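Local coordinates for protein Adenylate/guanylate cyclase/hydrolase, alpha/beta fold family (PDB 3MR7) that probably acts as the adenylate cyclase catalytic domain of a longer protein that also carries an alpha/beta-hydrolase region, at residues R6-L11 with G103-E108; A46-Q51 with A62-A67; Q51-T56 with D109-G114; Q95-I100 with R122-S127; G99-D104 with G114-V119. All coordinates share one frame; numbering follows the deposited sequence.

Interaction 1 of 5, residues R6-L11 with G103-E108; sequences RLCAIL and GDIVLE
Gly103 O is met twice from strand 4-15, by the backbone N of Cys8 in a 2.9 Å hydrogen bond and by the CA-H of Leu7, whose CA lies 3.2 Å away. This is antiparallel pairing inside the central sheet of the cyclase catalytic domain, between the strand that opens the chain and the far end of strand 96-107. Arg6 and Ile105 form one hydrogen-bonded pair: Ile105 N gives to Arg6 O at 2.9 Å, and Arg6 N returns the bond to Ile105 O at 3.1 Å. Cys8 and Gly103 form the next such pair, although the return bond from Gly103 N to Cys8 O is weak. Leu7 and Asp104 sit between them as a non-hydrogen-bonded pair. The two short segments run at 103° to each other, so the strands twist strongly. On the face of Leu7 and Asp104, the CD1 methyl of Leu7, with CG anti to the backbone N (chi1 -163°), reaches the carboxylate oxygen Asp104 OD1, the side chains crossing at a slant. The opposite face carries Arg6, Cys8 and Ile105; here helix 115-126 packs on Ile105, and the Arg6 guanidinium, with Cys8 SG over one face, forms a salt bridge through NH2 with Asp65. Farther along, Ile10 meets Ile105 tip to tip, with Ile10 CD1 4.0 Å from Ile105 CG2.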
# COMPACT_ATOMS: atom_id res chain seq x y z
N ARG A 6 -22.14 -13.54 11.46
CA ARG A 6 -23.11 -12.75 10.75
C ARG A 6 -22.59 -12.08 9.45
O ARG A 6 -21.41 -12.16 9.10
CB ARG A 6 -23.89 -11.81 11.69
CG ARG A 6 -23.11 -10.70 12.37
CD ARG A 6 -24.09 -9.89 13.22
NE ARG A 6 -23.55 -8.62 13.73
CZ ARG A 6 -23.64 -7.46 13.09
NH1 ARG A 6 -24.24 -7.38 11.91
NH2 ARG A 6 -23.13 -6.36 13.64
N LEU A 7 -23.51 -11.45 8.74
CA LEU A 7 -23.24 -10.70 7.54
C LEU A 7 -22.84 -9.26 7.97
O LEU A 7 -23.58 -8.59 8.68
CB LEU A 7 -24.52 -10.72 6.71
CG LEU A 7 -24.64 -10.41 5.24
CD1 LEU A 7 -23.50 -10.99 4.45
CD2 LEU A 7 -25.95 -11.00 4.82
N CYS A 8 -21.66 -8.79 7.58
CA CYS A 8 -21.21 -7.51 8.13
C CYS A 8 -20.55 -6.63 7.11
O CYS A 8 -19.97 -7.10 6.15
CB CYS A 8 -20.23 -7.73 9.29
SG CYS A 8 -20.86 -7.22 10.90
N ALA A 9 -20.62 -5.34 7.36
CA ALA A 9 -19.91 -4.37 6.55
C ALA A 9 -18.60 -4.07 7.27
O ALA A 9 -18.59 -3.48 8.34
CB ALA A 9 -20.74 -3.12 6.41
N ILE A 10 -17.50 -4.48 6.68
CA ILE A 10 -16.19 -4.21 7.24
C ILE A 10 -15.54 -3.04 6.49
O ILE A 10 -15.64 -2.94 5.27
CB ILE A 10 -15.29 -5.43 7.12
CG1 ILE A 10 -15.87 -6.57 7.93
CG2 ILE A 10 -13.91 -5.14 7.62
CD1 ILE A 10 -16.90 -7.30 7.22
N LEU A 11 -14.87 -2.19 7.26
CA LEU A 11 -14.18 -1.01 6.78
C LEU A 11 -12.74 -1.04 7.32
O LEU A 11 -12.55 -1.12 8.52
CB LEU A 11 -14.93 0.24 7.23
CG LEU A 11 -14.29 1.62 7.48
CD1 LEU A 11 -12.83 1.77 7.06
CD2 LEU A 11 -15.14 2.69 6.84
N GLY A 103 -19.43 -9.60 3.91
CA GLY A 103 -19.37 -11.05 3.93
C GLY A 103 -19.99 -11.63 5.17
O GLY A 103 -20.34 -10.90 6.10
N ASP A 104 -20.18 -12.95 5.17
CA ASP A 104 -20.39 -13.70 6.40
C ASP A 104 -19.01 -13.82 7.07
O ASP A 104 -18.09 -14.40 6.53
CB ASP A 104 -20.93 -15.10 6.10
CG ASP A 104 -22.38 -15.10 5.62
OD1 ASP A 104 -23.07 -14.07 5.76
OD2 ASP A 104 -22.84 -16.14 5.09
N ILE A 105 -18.85 -13.21 8.24
CA ILE A 105 -17.59 -13.35 8.96
C ILE A 105 -17.95 -13.75 10.36
O ILE A 105 -19.09 -13.60 10.76
CB ILE A 105 -16.85 -12.03 9.03
CG1 ILE A 105 -17.41 -11.17 10.15
CG2 ILE A 105 -17.00 -11.28 7.74
CD1 ILE A 105 -18.58 -10.38 9.71
N VAL A 106 -16.98 -14.27 11.10
CA VAL A 106 -17.21 -14.66 12.49
C VAL A 106 -16.78 -13.59 13.49
O VAL A 106 -15.71 -13.01 13.35
CB VAL A 106 -16.44 -15.93 12.80
CG1 VAL A 106 -16.53 -16.26 14.29
CG2 VAL A 106 -16.94 -17.07 11.94
N LEU A 107 -17.61 -13.31 14.49
CA LEU A 107 -17.18 -12.44 15.57
C LEU A 107 -16.93 -13.30 16.79
O LEU A 107 -17.60 -14.30 16.97
CB LEU A 107 -18.26 -11.44 15.91
CG LEU A 107 -18.41 -10.29 14.93
CD1 LEU A 107 -18.70 -10.82 13.55
CD2 LEU A 107 -19.54 -9.36 15.42
N GLU A 108 -15.98 -12.91 17.63
CA GLU A 108 -15.67 -13.72 18.80
C GLU A 108 -14.67 -13.03 19.71
O GLU A 108 -13.47 -13.08 19.47
CB GLU A 108 -15.10 -15.08 18.38
CG GLU A 108 -14.86 -16.04 19.54
CD GLU A 108 -14.28 -17.38 19.09
OE1 GLU A 108 -13.65 -17.43 18.00
OE2 GLU A 108 -14.45 -18.39 19.82

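Interaction 2 of 5, residues A46-Q51 with A62-A67; sequences AQAGGQ and ARFDTA
A single antiparallel bridge between Gln51 and Arg63, flanked by a glycine backbone lying against the Phe64 ring, brings the turn after helix 27-47 onto the end of strand 59-64. Gln51 N donates to Arg63 O at 2.9 Å, lying in the plane of that carbonyl, and Arg63 N answers to Gln51 O at 2.8 Å. Just before the bridge, Gly50 CA rests over the face of Phe64 in a CH-pi contact, 3.9 Å from the ring centroid. A side chain at Gly50 would run into the ring, so the glycine lets the backbone come this close. Ala48 CB approaches the same ring at its edge, 3.8 Å from Phe64 CE1. The helix is closed by a Schellman motif: Gly49 adopts positive phi, 88°, and its N bonds back to Ala46 O, which turns the chain toward strand 51-56 and so into the hairpin of strands 51-56 and 59-64. Helix 67-84 covers Phe64 further, through Ala69, Ala70 and Cys73. On the other side of the sheet the side chains of Gln51 and Arg63 run alongside each other in the same direction, the amide and guanidinium planes 56° apart. Gln51 OE1 lies over one face of the guanidinium. With an alanine in place of Arg63 the backbone bridge could persist, but the Gln51 amide would probably be freer to turn, and a gap is likely to open beside Leu107, which also packs on the arginine.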
# COMPACT_ATOMS: atom_id res chain seq x y z
N ALA A 46 -18.74 6.51 15.00
CA ALA A 46 -19.81 6.48 16.01
C ALA A 46 -21.13 7.05 15.48
O ALA A 46 -22.15 6.38 15.53
CB ALA A 46 -19.39 7.23 17.22
N GLN A 47 -21.11 8.27 14.98
CA GLN A 47 -22.31 8.84 14.38
C GLN A 47 -23.01 7.86 13.44
O GLN A 47 -24.24 7.84 13.37
CB GLN A 47 -22.00 10.14 13.62
CG GLN A 47 -22.76 11.36 14.14
CD GLN A 47 -24.20 11.42 13.67
OE1 GLN A 47 -24.48 11.25 12.48
NE2 GLN A 47 -25.13 11.66 14.60
N ALA A 48 -22.22 7.05 12.74
CA ALA A 48 -22.74 6.16 11.70
C ALA A 48 -23.14 4.77 12.19
O ALA A 48 -23.46 3.90 11.39
CB ALA A 48 -21.70 6.02 10.57
N GLY A 49 -23.06 4.55 13.50
CA GLY A 49 -23.46 3.29 14.11
C GLY A 49 -22.38 2.23 14.18
O GLY A 49 -22.56 1.13 14.73
N GLY A 50 -21.22 2.56 13.63
CA GLY A 50 -20.15 1.59 13.57
C GLY A 50 -19.46 1.36 14.88
O GLY A 50 -19.69 2.07 15.86
N GLN A 51 -18.61 0.33 14.91
CA GLN A 51 -17.71 0.10 16.02
C GLN A 51 -16.34 -0.16 15.48
O GLN A 51 -16.17 -0.96 14.56
CB GLN A 51 -18.09 -1.14 16.82
CG GLN A 51 -19.54 -1.30 17.15
CD GLN A 51 -19.77 -2.61 17.84
OE1 GLN A 51 -20.72 -3.33 17.54
NE2 GLN A 51 -18.88 -2.94 18.78
N ALA A 62 -13.12 -1.49 11.28
CA ALA A 62 -14.36 -1.17 11.96
C ALA A 62 -15.49 -1.87 11.27
O ALA A 62 -15.35 -2.29 10.14
CB ALA A 62 -14.61 0.33 11.99
N ARG A 63 -16.62 -2.00 11.95
CA ARG A 63 -17.73 -2.69 11.33
C ARG A 63 -19.03 -1.99 11.56
O ARG A 63 -19.22 -1.31 12.56
CB ARG A 63 -17.81 -4.13 11.83
CG ARG A 63 -18.34 -4.25 13.24
CD ARG A 63 -18.02 -5.62 13.78
NE ARG A 63 -18.22 -5.66 15.21
CZ ARG A 63 -19.39 -5.90 15.79
NH1 ARG A 63 -20.47 -6.12 15.06
NH2 ARG A 63 -19.47 -5.91 17.11
N PHE A 64 -19.94 -2.21 10.63
CA PHE A 64 -21.19 -1.49 10.54
C PHE A 64 -22.37 -2.45 10.25
O PHE A 64 -22.19 -3.57 9.75
CB PHE A 64 -21.12 -0.45 9.41
CG PHE A 64 -20.10 0.63 9.62
CD1 PHE A 64 -20.49 1.89 10.07
CD2 PHE A 64 -18.76 0.41 9.33
CE1 PHE A 64 -19.54 2.90 10.26
CE2 PHE A 64 -17.81 1.41 9.51
CZ PHE A 64 -18.20 2.67 9.98
N ASP A 65 -23.57 -2.01 10.56
CA ASP A 65 -24.73 -2.86 10.39
C ASP A 65 -25.29 -2.77 9.00
O ASP A 65 -25.86 -3.73 8.51
CB ASP A 65 -25.80 -2.49 11.40
CG ASP A 65 -25.50 -3.05 12.76
OD1 ASP A 65 -24.88 -4.15 12.83
OD2 ASP A 65 -25.87 -2.38 13.75
N THR A 66 -25.13 -1.61 8.37
CA THR A 66 -25.52 -1.48 6.98
C THR A 66 -24.33 -1.21 6.10
O THR A 66 -23.36 -0.63 6.57
CB THR A 66 -26.60 -0.40 6.75
OG1 THR A 66 -26.24 0.84 7.40
CG2 THR A 66 -27.91 -0.90 7.31
N ALA A 67 -24.39 -1.63 4.85
CA ALA A 67 -23.40 -1.23 3.86
C ALA A 67 -23.45 0.28 3.64
O ALA A 67 -22.42 0.95 3.58
CB ALA A 67 -23.62 -1.98 2.56

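Interaction 3 of 5, residues Q51-T56 with D109-G114; sequences QIVKTT and DGDIFG
Gly110 O lies 3.5 Å from Val53 CG1, the first touch between the turn that leads from strand 96-107 to strand 112-113 and the bulged strand 51-56. Val53 and Lys54 both face Leu61 in a classic beta bulge, and both present their side chains to this turn of the cyclase domain. Gly110 itself has positive phi, which suits a glycine. At Asp111 the carboxylate receives Lys54 NZ from the side shared by its two oxygens, on the syn lone pair of each: Lys54 NZ is 3.0 Å from Asp111 OD1 and 3.1 Å from Asp111 OD2, a forked salt bridge. Beyond CG the lysine chain is fully extended, which carries the amine to the turn. Asp111 OD1 has a second donor, the backbone N of Ile112, which meets it on the anti side, tilted out of the carboxylate plane, and probably helps to set the carboxylate. An asparagine in place of Asp111 would probably leave Lys54 without its counter-charge and weaken the link between strand 51-56 and the turn. Ile112 then turns inward toward Leu61 of strand 59-64. Ile112 CG1 stands between the backbone N and the carbonyl carbon (chi1 59°), and Ile112 CD1 touches Val53 CG2 at 3.7 Å.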
# COMPACT_ATOMS: atom_id res chain seq x y z
N GLN A 51 -18.61 0.33 14.91
CA GLN A 51 -17.71 0.10 16.02
C GLN A 51 -16.34 -0.16 15.48
O GLN A 51 -16.17 -0.96 14.56
CB GLN A 51 -18.09 -1.14 16.82
CG GLN A 51 -19.54 -1.30 17.15
CD GLN A 51 -19.77 -2.61 17.84
OE1 GLN A 51 -20.72 -3.33 17.54
NE2 GLN A 51 -18.88 -2.94 18.78
N ILE A 52 -15.35 0.49 16.07
CA ILE A 52 -13.98 0.08 15.85
C ILE A 52 -13.77 -1.31 16.44
O ILE A 52 -14.19 -1.57 17.54
CB ILE A 52 -13.02 1.02 16.54
CG1 ILE A 52 -12.95 2.34 15.77
CG2 ILE A 52 -11.67 0.37 16.64
CD1 ILE A 52 -12.70 3.55 16.65
N VAL A 53 -13.16 -2.21 15.68
CA VAL A 53 -12.80 -3.52 16.18
C VAL A 53 -11.39 -3.47 16.75
O VAL A 53 -11.12 -4.08 17.75
CB VAL A 53 -12.77 -4.53 15.06
CG1 VAL A 53 -12.03 -5.78 15.52
CG2 VAL A 53 -14.18 -4.84 14.58
N LYS A 54 -10.49 -2.75 16.10
CA LYS A 54 -9.11 -2.73 16.55
C LYS A 54 -8.18 -1.95 15.62
O LYS A 54 -8.44 -1.81 14.44
CB LYS A 54 -8.58 -4.14 16.66
CG LYS A 54 -8.12 -4.71 15.35
CD LYS A 54 -8.21 -6.21 15.40
CE LYS A 54 -7.40 -6.83 14.32
NZ LYS A 54 -7.72 -8.26 14.31
N THR A 55 -7.09 -1.43 16.16
CA THR A 55 -6.10 -0.89 15.26
C THR A 55 -4.87 -1.71 15.54
O THR A 55 -4.55 -1.99 16.68
CB THR A 55 -5.88 0.60 15.46
OG1 THR A 55 -5.11 0.82 16.64
CG2 THR A 55 -7.18 1.28 15.65
N THR A 56 -4.20 -2.11 14.48
CA THR A 56 -3.05 -2.97 14.58
C THR A 56 -1.98 -2.38 13.70
O THR A 56 -2.15 -1.30 13.16
CB THR A 56 -3.41 -4.39 14.12
OG1 THR A 56 -3.71 -4.38 12.71
CG2 THR A 56 -4.63 -4.90 14.90
N ASP A 109 -15.19 -12.39 20.76
CA ASP A 109 -14.34 -11.70 21.72
C ASP A 109 -13.71 -10.44 21.14
O ASP A 109 -12.48 -10.31 21.12
CB ASP A 109 -13.24 -12.63 22.24
CG ASP A 109 -13.79 -13.87 22.91
OD1 ASP A 109 -14.78 -13.76 23.67
OD2 ASP A 109 -13.22 -14.96 22.67
N GLY A 110 -14.55 -9.53 20.67
CA GLY A 110 -14.09 -8.24 20.18
C GLY A 110 -13.19 -8.29 18.96
O GLY A 110 -12.51 -7.31 18.65
N ASP A 111 -13.16 -9.44 18.29
CA ASP A 111 -12.41 -9.55 17.05
C ASP A 111 -13.18 -10.24 15.91
O ASP A 111 -14.10 -11.01 16.14
CB ASP A 111 -11.08 -10.23 17.28
CG ASP A 111 -10.03 -9.78 16.29
OD1 ASP A 111 -10.40 -9.23 15.22
OD2 ASP A 111 -8.84 -9.97 16.58
N ILE A 112 -12.81 -9.95 14.68
CA ILE A 112 -13.56 -10.45 13.55
C ILE A 112 -12.72 -11.35 12.66
O ILE A 112 -11.50 -11.21 12.60
CB ILE A 112 -14.15 -9.30 12.77
CG1 ILE A 112 -13.04 -8.39 12.29
CG2 ILE A 112 -14.97 -8.44 13.69
CD1 ILE A 112 -13.62 -7.13 11.68
N PHE A 113 -13.37 -12.29 11.98
CA PHE A 113 -12.64 -13.30 11.22
C PHE A 113 -13.35 -13.65 9.93
O PHE A 113 -14.57 -13.60 9.84
CB PHE A 113 -12.47 -14.59 12.04
CG PHE A 113 -11.83 -14.40 13.39
CD1 PHE A 113 -10.53 -14.84 13.64
CD2 PHE A 113 -12.52 -13.79 14.43
CE1 PHE A 113 -9.93 -14.68 14.91
CE2 PHE A 113 -11.92 -13.63 15.69
CZ PHE A 113 -10.63 -14.07 15.92
N GLY A 114 -12.56 -14.02 8.92
CA GLY A 114 -13.10 -14.52 7.67
C GLY A 114 -12.46 -13.87 6.46
O GLY A 114 -11.92 -12.76 6.55

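Interaction 4 of 5, residues Q95-I100 with R122-S127; sequences QYRIGI and RLEAIS
Arg97 grips Glu124 side-on, its NE and NH2 both bonded to the single oxygen Glu124 OE2, each at 2.9 Å. That oxygen lies in the guanidinium plane and is met by NE nearly along its C-O bond and by NH2 on the syn side; the two flat groups are turned 35° apart. A bend at the third torsion of Arg97 (chi3 -53°) brings NE back over the helix end, where it also makes a weak bond to Glu124 O and where Ala125 O lies over one face of the guanidinium. The backbone oxygens at this C-terminal end of the helix would probably favour the arginine's charge further. At Ile98 the side chain turns away from the helix toward helix 67-84, while its carbonyl faces Ser127. Strand 96-107, helix 115-126 and the parallel strand 132-135 form a beta-alpha-beta crossover, with short strand 112-113 inserted on the way, so the helix runs back against the strand at 146°. Gly99 is where the two backbones come nearest, Gly99 CA 3.9 Å from Glu124 CA; a side chain here would strike the helix. Gly99 CA lies 3.7 Å from Leu123 CB. At Ile100 the carbonyl oxygen faces Leu123 CD2, with the isoleucine side chain on the far face of the sheet. The same helix reaches the second subunit, where Arg122 NH2 bonds to Ile126 O of the other copy.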
# COMPACT_ATOMS: atom_id res chain seq x y z
N GLN A 95 -3.13 11.80 4.14
CA GLN A 95 -4.29 11.20 3.52
C GLN A 95 -4.49 9.79 3.98
O GLN A 95 -3.53 9.03 4.11
CB GLN A 95 -4.16 11.17 2.01
CG GLN A 95 -4.08 12.49 1.35
CD GLN A 95 -3.76 12.34 -0.14
OE1 GLN A 95 -2.67 11.89 -0.52
NE2 GLN A 95 -4.71 12.69 -0.98
N TYR A 96 -5.75 9.43 4.20
CA TYR A 96 -6.05 8.05 4.51
C TYR A 96 -6.36 7.21 3.25
O TYR A 96 -6.66 7.77 2.19
CB TYR A 96 -7.18 8.01 5.52
CG TYR A 96 -6.79 8.62 6.85
CD1 TYR A 96 -5.95 7.95 7.72
CD2 TYR A 96 -7.26 9.86 7.23
CE1 TYR A 96 -5.60 8.50 8.94
CE2 TYR A 96 -6.93 10.42 8.42
CZ TYR A 96 -6.10 9.74 9.28
OH TYR A 96 -5.76 10.34 10.49
N ARG A 97 -6.22 5.89 3.35
CA ARG A 97 -6.74 4.96 2.32
C ARG A 97 -7.88 4.20 2.98
O ARG A 97 -7.83 3.94 4.18
CB ARG A 97 -5.66 3.96 1.87
CG ARG A 97 -4.58 4.55 0.96
CD ARG A 97 -3.78 3.44 0.38
NE ARG A 97 -3.32 2.61 1.47
CZ ARG A 97 -2.12 2.72 2.01
NH1 ARG A 97 -1.27 3.60 1.50
NH2 ARG A 97 -1.77 1.96 3.04
N ILE A 98 -8.93 3.85 2.24
CA ILE A 98 -10.02 3.11 2.86
C ILE A 98 -10.57 2.05 1.97
O ILE A 98 -10.76 2.27 0.79
CB ILE A 98 -11.17 4.03 3.28
CG1 ILE A 98 -10.69 5.03 4.34
CG2 ILE A 98 -12.33 3.20 3.82
CD1 ILE A 98 -11.62 6.18 4.57
N GLY A 99 -10.76 0.87 2.55
CA GLY A 99 -11.41 -0.25 1.88
C GLY A 99 -12.66 -0.69 2.64
O GLY A 99 -12.76 -0.59 3.86
N ILE A 100 -13.64 -1.17 1.92
CA ILE A 100 -14.89 -1.59 2.53
C ILE A 100 -15.33 -2.84 1.82
O ILE A 100 -15.24 -2.89 0.62
CB ILE A 100 -15.96 -0.53 2.35
CG1 ILE A 100 -15.52 0.76 3.02
CG2 ILE A 100 -17.27 -1.02 2.95
CD1 ILE A 100 -16.50 1.85 2.89
N ARG A 122 -7.26 -5.67 2.17
CA ARG A 122 -6.59 -5.58 0.88
C ARG A 122 -7.11 -4.38 0.07
O ARG A 122 -6.34 -3.66 -0.56
CB ARG A 122 -6.79 -6.88 0.11
CG ARG A 122 -5.95 -6.98 -1.13
CD ARG A 122 -4.51 -6.68 -0.82
NE ARG A 122 -3.83 -6.54 -2.08
CZ ARG A 122 -2.58 -6.14 -2.24
NH1 ARG A 122 -1.83 -5.79 -1.20
NH2 ARG A 122 -2.10 -6.07 -3.48
N LEU A 123 -8.42 -4.15 0.11
CA LEU A 123 -9.00 -3.01 -0.57
C LEU A 123 -8.39 -1.71 -0.07
O LEU A 123 -8.09 -0.82 -0.85
CB LEU A 123 -10.52 -3.02 -0.43
CG LEU A 123 -11.29 -3.63 -1.63
CD1 LEU A 123 -10.46 -4.68 -2.35
CD2 LEU A 123 -12.64 -4.21 -1.21
N GLU A 124 -8.20 -1.62 1.24
CA GLU A 124 -7.56 -0.46 1.84
C GLU A 124 -6.16 -0.31 1.22
O GLU A 124 -5.77 0.74 0.76
CB GLU A 124 -7.51 -0.63 3.36
CG GLU A 124 -6.59 0.35 4.12
CD GLU A 124 -5.10 -0.02 4.02
OE1 GLU A 124 -4.67 -1.08 4.55
OE2 GLU A 124 -4.35 0.77 3.40
N ALA A 125 -5.42 -1.39 1.18
CA ALA A 125 -4.03 -1.32 0.77
C ALA A 125 -3.85 -0.91 -0.69
O ALA A 125 -2.90 -0.22 -1.02
CB ALA A 125 -3.35 -2.65 1.04
N ILE A 126 -4.74 -1.33 -1.57
CA ILE A 126 -4.58 -0.95 -2.97
C ILE A 126 -5.32 0.35 -3.29
O ILE A 126 -5.10 0.92 -4.34
CB ILE A 126 -5.12 -2.01 -3.90
CG1 ILE A 126 -6.65 -1.98 -3.81
CG2 ILE A 126 -4.42 -3.39 -3.61
CD1 ILE A 126 -7.34 -3.09 -4.46
N SER A 127 -6.19 0.81 -2.39
CA SER A 127 -6.92 2.05 -2.62
C SER A 127 -5.98 3.21 -2.85
O SER A 127 -4.93 3.27 -2.25
CB SER A 127 -7.79 2.37 -1.41
OG SER A 127 -8.34 3.67 -1.54

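Interaction 5 of 5, residues G99-D104 with G114-V119; sequences GINIGD and GDAVNV
Asn101 ND2 donates to Ala116 O at 2.9 Å, a nearly straight bond that links strand 96-107 to the first turn of helix 115-126. This is the return leg of a beta-alpha-beta unit: the helix starts after Gly114 at its N-cap and runs antiparallel to the strand (175°). The Asn101 side chain stands out toward the helix, its CG trans to the backbone N (chi1 -179°). From there the amide lies edge-on to the carbonyl, with Ala116 O close to the amide plane. The donor comes in at 112° to the C=O, in the carbonyl plane and on a lone pair. The other end of the amide is also held: Asn101 OD1 accepts a hydrogen bond from Ser135 OG of the neighbouring strand 132-135, and a weak bond reaches it from Ile102 N. With ND2 giving to Ala116 O and OD1 taking from Ser135 OG, the amide is probably held in this orientation. Val119, one turn on, crosses the amide at a slant, Val119 CG1 3.4 Å from Asn101 ND2. Two residues along the strand, Gly103 leaves room for Ala116; a side chain there would collide with the alanine methyl. Ala116 CB accordingly sits 3.5 Å from Gly103 CA.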
# COMPACT_ATOMS: atom_id res chain seq x y z
N GLY A 99 -10.76 0.87 2.55
CA GLY A 99 -11.41 -0.25 1.88
C GLY A 99 -12.66 -0.69 2.64
O GLY A 99 -12.76 -0.59 3.86
N ILE A 100 -13.64 -1.17 1.92
CA ILE A 100 -14.89 -1.59 2.53
C ILE A 100 -15.33 -2.84 1.82
O ILE A 100 -15.24 -2.89 0.62
CB ILE A 100 -15.96 -0.53 2.35
CG1 ILE A 100 -15.52 0.76 3.02
CG2 ILE A 100 -17.27 -1.02 2.95
CD1 ILE A 100 -16.50 1.85 2.89
N ASN A 101 -15.77 -3.85 2.55
CA ASN A 101 -16.24 -5.08 1.91
C ASN A 101 -17.43 -5.64 2.68
O ASN A 101 -17.80 -5.10 3.71
CB ASN A 101 -15.10 -6.10 1.83
CG ASN A 101 -15.52 -7.39 1.17
OD1 ASN A 101 -16.31 -7.38 0.22
ND2 ASN A 101 -15.01 -8.51 1.66
N ILE A 102 -18.02 -6.72 2.19
CA ILE A 102 -19.09 -7.40 2.91
C ILE A 102 -18.94 -8.93 2.87
O ILE A 102 -18.36 -9.50 1.95
CB ILE A 102 -20.44 -6.93 2.39
CG1 ILE A 102 -20.81 -5.63 3.07
CG2 ILE A 102 -21.52 -7.95 2.67
CD1 ILE A 102 -21.85 -4.86 2.31
N GLY A 103 -19.43 -9.60 3.91
CA GLY A 103 -19.37 -11.05 3.93
C GLY A 103 -19.99 -11.63 5.17
O GLY A 103 -20.34 -10.90 6.10
N ASP A 104 -20.18 -12.95 5.17
CA ASP A 104 -20.39 -13.70 6.40
C ASP A 104 -19.01 -13.82 7.07
O ASP A 104 -18.09 -14.40 6.53
CB ASP A 104 -20.93 -15.10 6.10
CG ASP A 104 -22.38 -15.10 5.62
OD1 ASP A 104 -23.07 -14.07 5.76
OD2 ASP A 104 -22.84 -16.14 5.09
N GLY A 114 -12.56 -14.02 8.92
CA GLY A 114 -13.10 -14.52 7.67
C GLY A 114 -12.46 -13.87 6.46
O GLY A 114 -11.92 -12.76 6.55
N ASP A 115 -12.53 -14.56 5.32
CA ASP A 115 -12.11 -13.98 4.06
C ASP A 115 -12.59 -12.55 3.94
O ASP A 115 -11.79 -11.65 3.72
CB ASP A 115 -12.70 -14.77 2.90
CG ASP A 115 -12.07 -16.12 2.73
OD1 ASP A 115 -11.21 -16.47 3.57
OD2 ASP A 115 -12.43 -16.84 1.76
N ALA A 116 -13.89 -12.32 4.09
CA ALA A 116 -14.42 -10.98 3.90
C ALA A 116 -13.62 -9.90 4.64
O ALA A 116 -13.50 -8.80 4.16
CB ALA A 116 -15.91 -10.89 4.21
N VAL A 117 -13.04 -10.22 5.78
CA VAL A 117 -12.21 -9.24 6.48
C VAL A 117 -10.88 -9.00 5.73
O VAL A 117 -10.45 -7.86 5.52
CB VAL A 117 -11.92 -9.71 7.91
CG1 VAL A 117 -11.07 -8.69 8.66
CG2 VAL A 117 -13.24 -9.96 8.64
N ASN A 118 -10.25 -10.09 5.32
CA ASN A 118 -9.02 -10.03 4.55
C ASN A 118 -9.18 -9.19 3.30
O ASN A 118 -8.30 -8.46 2.90
CB ASN A 118 -8.52 -11.43 4.21
CG ASN A 118 -7.93 -12.14 5.42
OD1 ASN A 118 -8.07 -11.66 6.54
ND2 ASN A 118 -7.25 -13.26 5.21
N VAL A 119 -10.36 -9.29 2.70
CA VAL A 119 -10.66 -8.54 1.51
C VAL A 119 -10.84 -7.03 1.79
O VAL A 119 -10.47 -6.19 0.96
CB VAL A 119 -11.82 -9.22 0.77
CG1 VAL A 119 -12.35 -8.37 -0.41
CG2 VAL A 119 -11.36 -10.58 0.29

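In the fold
All five contacts lie in one cyclase catalytic domain and reach the same mixed sheet. Interactions 1, 4 and 5 share strand 96-107: interaction 1 pairs it with strand 4-15, while interactions 4 and 5 lay the two ends of helix 115-126 on it, with centres about 13 Å apart. Interactions 1 and 5 are the closest pair, about 7 Å between centres. Interaction 2 is nested within the chain loop closed by interaction 1, touches it where strands 4-15 and 59-64 pair, and closes before interactions 4 and 5 open. Interaction 3 crosses interaction 2 along the chain and shares Gln51 with it. Together they tie helices and hairpins to the central sheet; interactions 3 and 4 also border the second subunit.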